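Local structure of putative polysaccharide deacetylase (Bdellovibrio bacteriovorus HD100, 5JP6) at residues N313-E325 against E343-Y357. The protein probably removes acetyl groups from peptidoglycan as a zinc-binding enzyme of carbohydrate esterase family 4. The protein carries 1 engineered substitution. Numbering follows the deposited sequence. Where two conformers were deposited one is given.
Sequences NEQLLARVLANVE and EIMPQFLRELYNRGY
Glu325 splits its carboxylate between two partners across the contact. Glu325 OE2 takes a hydrogen bond from Arg355 NH1 at 2.9 Å, through its anti lone pair and nearly straight at 161°, closing a salt bridge. Glu325 OE1 accepts the hydrogen bond of Tyr357 OH at 2.7 Å, from above the carboxylate plane. A bend at chi2 swings the acid toward both, and these two bonds should limit its rotation. Arg355, long enough to serve two acids, also gives its NE to Glu351 OE1 at 2.8 Å; its positive charge, shared between the two, probably eases their mutual repulsion. The guanidinium lies flat over Leu321, whose CB sits above its centre. Gly356, with positive phi, ends helix 339-354 in a Schellman motif and leads to Tyr357, whose ring receives Val324 CG1 over its face, a CH-pi contact 3.6 Å from the centroid.

Farther along, Phe348 is a knob among Leu317, Val320, Leu321 and Val324, whose branched side chains offer methyls to pack against the ring. Its CG stands anti to the backbone N (chi1 174°), carrying the ring toward helix 313-327, where Phe348 CE1 meets Val320 CG1 at 3.7 Å; the ring also touches Leu173 of strand 170-176. Ile344 spreads its two arms, CD1 against Leu316 CD2 (3.7 Å) and CG2 against Asn313 CB. At the far end a water bridges Asn313 ND2 and Glu343 OE1, while Arg340 holds Asn313 OD1, Arg339 pairs with Glu343 OE2 and Arg125 with OE1.

The helices cross at -40°, their axes 10.3 Å apart, and are joined through strand 330-335: neighbouring helices packed on the parallel sheet of the NodB-type deacetylase fold.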
loop_
_atom_site.group_PDB
_atom_site.type_symbol
_atom_site.label_atom_id
_atom_site.label_comp_id
_atom_site.label_asym_id
_atom_site.label_seq_id
_atom_site.Cartn_x
_atom_site.Cartn_y
_atom_site.Cartn_z
ATOM N N ASN A 313 -12.461 10.975 -1.803
ATOM C CA ASN A 313 -12.917 9.625 -1.528
ATOM C C ASN A 313 -13.885 9.143 -2.601
ATOM O O ASN A 313 -13.814 8.007 -3.059
ATOM C CB ASN A 313 -13.677 9.573 -0.213
ATOM C CG ASN A 313 -12.810 9.725 1.029
ATOM O OD1 ASN A 313 -11.715 10.205 0.998
ATOM N ND2 ASN A 313 -13.411 9.356 2.177
ATOM N N GLU A 314 -14.791 10.035 -3.010
ATOM C CA GLU A 314 -15.796 9.786 -4.048
ATOM C C GLU A 314 -15.155 9.364 -5.371
ATOM O O GLU A 314 -15.547 8.397 -6.015
ATOM C CB GLU A 314 -16.613 11.079 -4.224
ATOM C CG GLU A 314 -17.926 10.969 -4.938
ATOM C CD GLU A 314 -18.866 12.137 -4.538
ATOM O OE1 GLU A 314 -19.478 12.028 -3.434
ATOM O OE2 GLU A 314 -19.011 13.137 -5.321
ATOM N N GLN A 315 -14.140 10.111 -5.807
ATOM C CA GLN A 315 -13.431 9.814 -7.031
ATOM C C GLN A 315 -12.708 8.426 -6.993
ATOM O O GLN A 315 -12.788 7.645 -7.891
ATOM C CB GLN A 315 -12.499 10.994 -7.345
ATOM C CG GLN A 315 -11.684 10.760 -8.601
ATOM C CD GLN A 315 -10.954 11.996 -9.058
ATOM O OE1 GLN A 315 -11.256 13.108 -8.650
ATOM N NE2 GLN A 315 -9.961 11.795 -9.888
ATOM N N LEU A 316 -12.054 8.194 -5.844
ATOM C CA LEU A 316 -11.349 6.933 -5.680
ATOM C C LEU A 316 -12.306 5.746 -5.768
ATOM O O LEU A 316 -12.047 4.798 -6.506
ATOM C CB LEU A 316 -10.562 6.938 -4.358
ATOM C CG LEU A 316 -9.779 5.644 -4.041
ATOM C CD1 LEU A 316 -8.811 5.330 -5.192
ATOM C CD2 LEU A 316 -9.047 5.776 -2.734
ATOM N N LEU A 317 -13.437 5.806 -5.053
ATOM C CA LEU A 317 -14.462 4.719 -5.086
ATOM C C LEU A 317 -14.959 4.576 -6.511
ATOM O O LEU A 317 -15.139 3.466 -6.965
ATOM C CB LEU A 317 -15.631 4.983 -4.128
ATOM C CG LEU A 317 -15.347 4.631 -2.692
ATOM C CD1 LEU A 317 -16.230 5.443 -1.754
ATOM C CD2 LEU A 317 -15.520 3.107 -2.517
ATOM N N ALA A 318 -15.204 5.693 -7.201
ATOM C CA ALA A 318 -15.736 5.648 -8.552
ATOM C C ALA A 318 -14.749 4.989 -9.517
ATOM O O ALA A 318 -15.144 4.153 -10.329
ATOM C CB ALA A 318 -16.115 7.053 -9.031
ATOM N N ARG A 319 -13.468 5.352 -9.391
ATOM C CA ARG A 319 -12.471 4.796 -10.294
ATOM C C ARG A 319 -12.266 3.300 -10.065
ATOM O O ARG A 319 -12.296 2.501 -11.009
ATOM C CB ARG A 319 -11.169 5.536 -10.145
ATOM C CG ARG A 319 -10.034 4.968 -10.965
ATOM C CD ARG A 319 -10.332 4.802 -12.453
ATOM N NE ARG A 319 -10.714 6.022 -13.133
ATOM C CZ ARG A 319 -9.903 6.851 -13.790
ATOM N NH1 ARG A 319 -8.600 6.676 -13.859
ATOM N NH2 ARG A 319 -10.438 7.899 -14.414
ATOM N N VAL A 320 -12.069 2.906 -8.803
ATOM C CA VAL A 320 -11.814 1.502 -8.571
ATOM C C VAL A 320 -13.034 0.642 -8.940
ATOM O O VAL A 320 -12.904 -0.431 -9.538
ATOM C CB VAL A 320 -11.268 1.221 -7.165
ATOM C CG1 VAL A 320 -12.328 1.410 -6.058
ATOM C CG2 VAL A 320 -10.683 -0.168 -7.091
ATOM N N LEU A 321 -14.244 1.105 -8.591
ATOM C CA LEU A 321 -15.423 0.325 -8.930
ATOM C C LEU A 321 -15.702 0.319 -10.440
ATOM O O LEU A 321 -16.103 -0.697 -10.971
ATOM C CB LEU A 321 -16.628 0.800 -8.124
ATOM C CG LEU A 321 -16.583 0.489 -6.615
ATOM C CD1 LEU A 321 -17.592 1.334 -5.851
ATOM C CD2 LEU A 321 -16.815 -0.992 -6.375
ATOM N N ALA A 322 -15.452 1.438 -11.125
ATOM C CA ALA A 322 -15.551 1.430 -12.589
ATOM C C ALA A 322 -14.597 0.395 -13.204
ATOM O O ALA A 322 -14.969 -0.351 -14.104
ATOM C CB ALA A 322 -15.268 2.810 -13.153
ATOM N N ASN A 323 -13.391 0.281 -12.653
ATOM C CA ASN A 323 -12.428 -0.660 -13.179
ATOM C C ASN A 323 -12.812 -2.081 -12.835
ATOM O O ASN A 323 -12.608 -2.990 -13.633
ATOM C CB ASN A 323 -11.020 -0.326 -12.694
ATOM C CG ASN A 323 -10.419 0.853 -13.429
ATOM O OD1 ASN A 323 -10.870 1.238 -14.507
ATOM N ND2 ASN A 323 -9.389 1.448 -12.828
ATOM N N VAL A 324 -13.330 -2.299 -11.623
ATOM C CA VAL A 324 -13.861 -3.635 -11.284
ATOM C C VAL A 324 -14.911 -4.034 -12.309
ATOM O O VAL A 324 -14.852 -5.145 -12.873
ATOM C CB VAL A 324 -14.487 -3.669 -9.855
ATOM C CG1 VAL A 324 -15.277 -4.946 -9.642
ATOM C CG2 VAL A 324 -13.393 -3.508 -8.786
ATOM N N GLU A 325 -15.868 -3.135 -12.568
ATOM C CA GLU A 325 -16.954 -3.449 -13.488
ATOM C C GLU A 325 -16.494 -3.668 -14.917
ATOM O O GLU A 325 -17.008 -4.583 -15.606
ATOM C CB GLU A 325 -18.028 -2.363 -13.410
ATOM C CG GLU A 325 -18.691 -2.214 -12.062
ATOM C CD GLU A 325 -19.860 -3.133 -11.784
ATOM O OE1 GLU A 325 -19.985 -4.196 -12.415
ATOM O OE2 GLU A 325 -20.674 -2.762 -10.889
ATOM N N GLU A 343 -9.824 4.693 4.418
ATOM C CA GLU A 343 -11.038 5.440 4.670
ATOM C C GLU A 343 -12.218 4.923 3.849
ATOM O O GLU A 343 -13.351 4.997 4.307
ATOM C CB GLU A 343 -10.835 6.932 4.343
ATOM C CG GLU A 343 -9.828 7.653 5.224
ATOM C CD GLU A 343 -10.382 8.038 6.583
ATOM O OE1 GLU A 343 -11.617 8.202 6.773
ATOM O OE2 GLU A 343 -9.542 8.240 7.510
ATOM N N ILE A 344 -11.948 4.466 2.615
ATOM C CA ILE A 344 -13.024 4.013 1.732
ATOM C C ILE A 344 -13.265 2.503 1.771
ATOM O O ILE A 344 -14.187 2.017 1.111
ATOM C CB ILE A 344 -12.816 4.448 0.268
ATOM C CG1 ILE A 344 -11.590 3.773 -0.372
ATOM C CG2 ILE A 344 -12.730 5.976 0.187
ATOM C CD1 ILE A 344 -11.781 3.458 -1.828
ATOM N N MET A 345 -12.489 1.773 2.581
ATOM C CA MET A 345 -12.544 0.320 2.463
ATOM C C MET A 345 -13.921 -0.268 2.837
ATOM O O MET A 345 -14.460 -1.109 2.090
ATOM C CB MET A 345 -11.394 -0.344 3.209
ATOM C CG MET A 345 -11.234 -1.841 2.908
ATOM S SD MET A 345 -11.031 -2.237 1.141
ATOM C CE MET A 345 -9.648 -1.206 0.672
ATOM N N PRO A 346 -14.521 0.175 3.973
ATOM C CA PRO A 346 -15.866 -0.381 4.240
ATOM C C PRO A 346 -16.876 -0.108 3.121
ATOM O O PRO A 346 -17.637 -0.990 2.733
ATOM C CB PRO A 346 -16.266 0.318 5.542
ATOM C CG PRO A 346 -14.956 0.607 6.212
ATOM C CD PRO A 346 -14.003 0.985 5.107
ATOM N N GLN A 347 -16.810 1.087 2.560
ATOM C CA GLN A 347 -17.720 1.486 1.521
ATOM C C GLN A 347 -17.463 0.641 0.228
ATOM O O GLN A 347 -18.398 0.181 -0.469
ATOM C CB GLN A 347 -17.576 2.967 1.243
ATOM C CG GLN A 347 -18.618 3.476 0.257
ATOM C CD GLN A 347 -19.948 3.830 0.927
ATOM O OE1 GLN A 347 -19.976 4.699 1.758
ATOM N NE2 GLN A 347 -21.009 3.116 0.621
ATOM N N PHE A 348 -16.192 0.425 -0.079
ATOM C CA PHE A 348 -15.787 -0.367 -1.230
ATOM C C PHE A 348 -16.311 -1.788 -1.118
ATOM O O PHE A 348 -16.852 -2.343 -2.065
ATOM C CB PHE A 348 -14.261 -0.362 -1.372
ATOM C CG PHE A 348 -13.750 -1.278 -2.439
ATOM C CD1 PHE A 348 -13.940 -0.984 -3.766
ATOM C CD2 PHE A 348 -13.103 -2.473 -2.123
ATOM C CE1 PHE A 348 -13.457 -1.819 -4.764
ATOM C CE2 PHE A 348 -12.661 -3.318 -3.119
ATOM C CZ PHE A 348 -12.829 -2.987 -4.429
ATOM N N LEU A 349 -16.107 -2.384 0.053
ATOM C CA LEU A 349 -16.564 -3.729 0.288
ATOM C C LEU A 349 -18.090 -3.857 0.158
ATOM O O LEU A 349 -18.580 -4.824 -0.410
ATOM C CB LEU A 349 -16.043 -4.222 1.632
ATOM C CG LEU A 349 -14.508 -4.347 1.755
ATOM C CD1 LEU A 349 -14.081 -4.526 3.208
ATOM C CD2 LEU A 349 -13.988 -5.445 0.860
ATOM N N ARG A 350 -18.814 -2.891 0.705
ATOM C CA ARG A 350 -20.258 -2.887 0.570
ATOM C C ARG A 350 -20.668 -2.793 -0.896
ATOM O O ARG A 350 -21.570 -3.514 -1.332
ATOM C CB ARG A 350 -20.879 -1.770 1.422
ATOM C CG ARG A 350 -22.404 -1.607 1.284
ATOM C CD ARG A 350 -23.253 -2.833 1.617
ATOM N NE ARG A 350 -24.619 -2.742 1.077
ATOM C CZ ARG A 350 -25.668 -2.187 1.673
ATOM N NH1 ARG A 350 -25.585 -1.652 2.884
ATOM N NH2 ARG A 350 -26.835 -2.183 1.045
ATOM N N GLU A 351 -20.009 -1.933 -1.665
ATOM C CA GLU A 351 -20.337 -1.832 -3.102
ATOM C C GLU A 351 -19.989 -3.120 -3.869
ATOM O O GLU A 351 -20.774 -3.505 -4.730
ATOM C CB GLU A 351 -19.688 -0.627 -3.735
ATOM C CG GLU A 351 -20.450 0.653 -3.472
ATOM C CD GLU A 351 -21.847 0.576 -4.093
ATOM O OE1 GLU A 351 -21.945 0.287 -5.321
ATOM O OE2 GLU A 351 -22.822 0.755 -3.340
ATOM N N LEU A 352 -18.867 -3.787 -3.571
ATOM C CA LEU A 352 -18.570 -5.092 -4.216
ATOM C C LEU A 352 -19.770 -6.012 -3.962
ATOM O O LEU A 352 -20.264 -6.690 -4.879
ATOM C CB LEU A 352 -17.304 -5.738 -3.684
ATOM C CG LEU A 352 -15.968 -5.200 -4.117
ATOM C CD1 LEU A 352 -14.865 -6.020 -3.465
ATOM C CD2 LEU A 352 -15.840 -5.174 -5.624
ATOM N N TYR A 353 -20.198 -6.098 -2.706
ATOM C CA TYR A 353 -21.321 -6.930 -2.347
ATOM C C TYR A 353 -22.613 -6.541 -3.105
ATOM O O TYR A 353 -23.255 -7.401 -3.739
ATOM C CB TYR A 353 -21.546 -6.855 -0.838
ATOM C CG TYR A 353 -22.655 -7.726 -0.356
ATOM C CD1 TYR A 353 -22.445 -9.088 -0.165
ATOM C CD2 TYR A 353 -23.886 -7.193 -0.056
ATOM C CE1 TYR A 353 -23.449 -9.896 0.312
ATOM C CE2 TYR A 353 -24.901 -8.000 0.417
ATOM C CZ TYR A 353 -24.667 -9.343 0.585
ATOM O OH TYR A 353 -25.676 -10.102 1.063
ATOM N N ASN A 354 -22.896 -5.235 -3.136
ATOM C CA ASN A 354 -24.068 -4.714 -3.826
ATOM C C ASN A 354 -24.067 -5.054 -5.323
ATOM O O ASN A 354 -25.137 -5.309 -5.954
ATOM C CB ASN A 354 -24.234 -3.198 -3.647
ATOM C CG ASN A 354 -24.645 -2.786 -2.250
ATOM O OD1 ASN A 354 -25.142 -3.585 -1.459
ATOM N ND2 ASN A 354 -24.413 -1.492 -1.948
ATOM N N ARG A 355 -22.883 -5.025 -5.912
ATOM C CA ARG A 355 -22.687 -5.230 -7.346
ATOM C C ARG A 355 -22.581 -6.688 -7.759
ATOM O O ARG A 355 -22.417 -6.960 -8.951
ATOM C CB ARG A 355 -21.478 -4.415 -7.826
ATOM C CG ARG A 355 -21.706 -2.915 -7.668
ATOM C CD ARG A 355 -20.408 -2.132 -7.732
ATOM N NE ARG A 355 -20.611 -0.694 -7.537
ATOM C CZ ARG A 355 -20.567 0.241 -8.474
ATOM N NH1 ARG A 355 -20.404 -0.069 -9.745
ATOM N NH2 ARG A 355 -20.757 1.506 -8.131
ATOM N N GLY A 356 -22.651 -7.606 -6.787
ATOM C CA GLY A 356 -22.668 -9.037 -7.051
ATOM C C GLY A 356 -21.313 -9.690 -7.137
ATOM O O GLY A 356 -21.190 -10.816 -7.630
ATOM N N TYR A 357 -20.296 -9.008 -6.622
ATOM C CA TYR A 357 -18.935 -9.518 -6.667
ATOM C C TYR A 357 -18.647 -10.337 -5.362
ATOM O O TYR A 357 -19.249 -10.082 -4.294
ATOM C CB TYR A 357 -17.902 -8.378 -6.942
ATOM C CG TYR A 357 -17.963 -7.795 -8.337
ATOM C CD1 TYR A 357 -18.838 -6.749 -8.651
ATOM C CD2 TYR A 357 -17.168 -8.294 -9.369
ATOM C CE1 TYR A 357 -18.925 -6.272 -9.936
ATOM C CE2 TYR A 357 -17.284 -7.796 -10.650
ATOM C CZ TYR A 357 -18.174 -6.803 -10.930
ATOM O OH TYR A 357 -18.257 -6.281 -12.213
HETATM O O HOH W 1 -12.853 9.921 5.028
#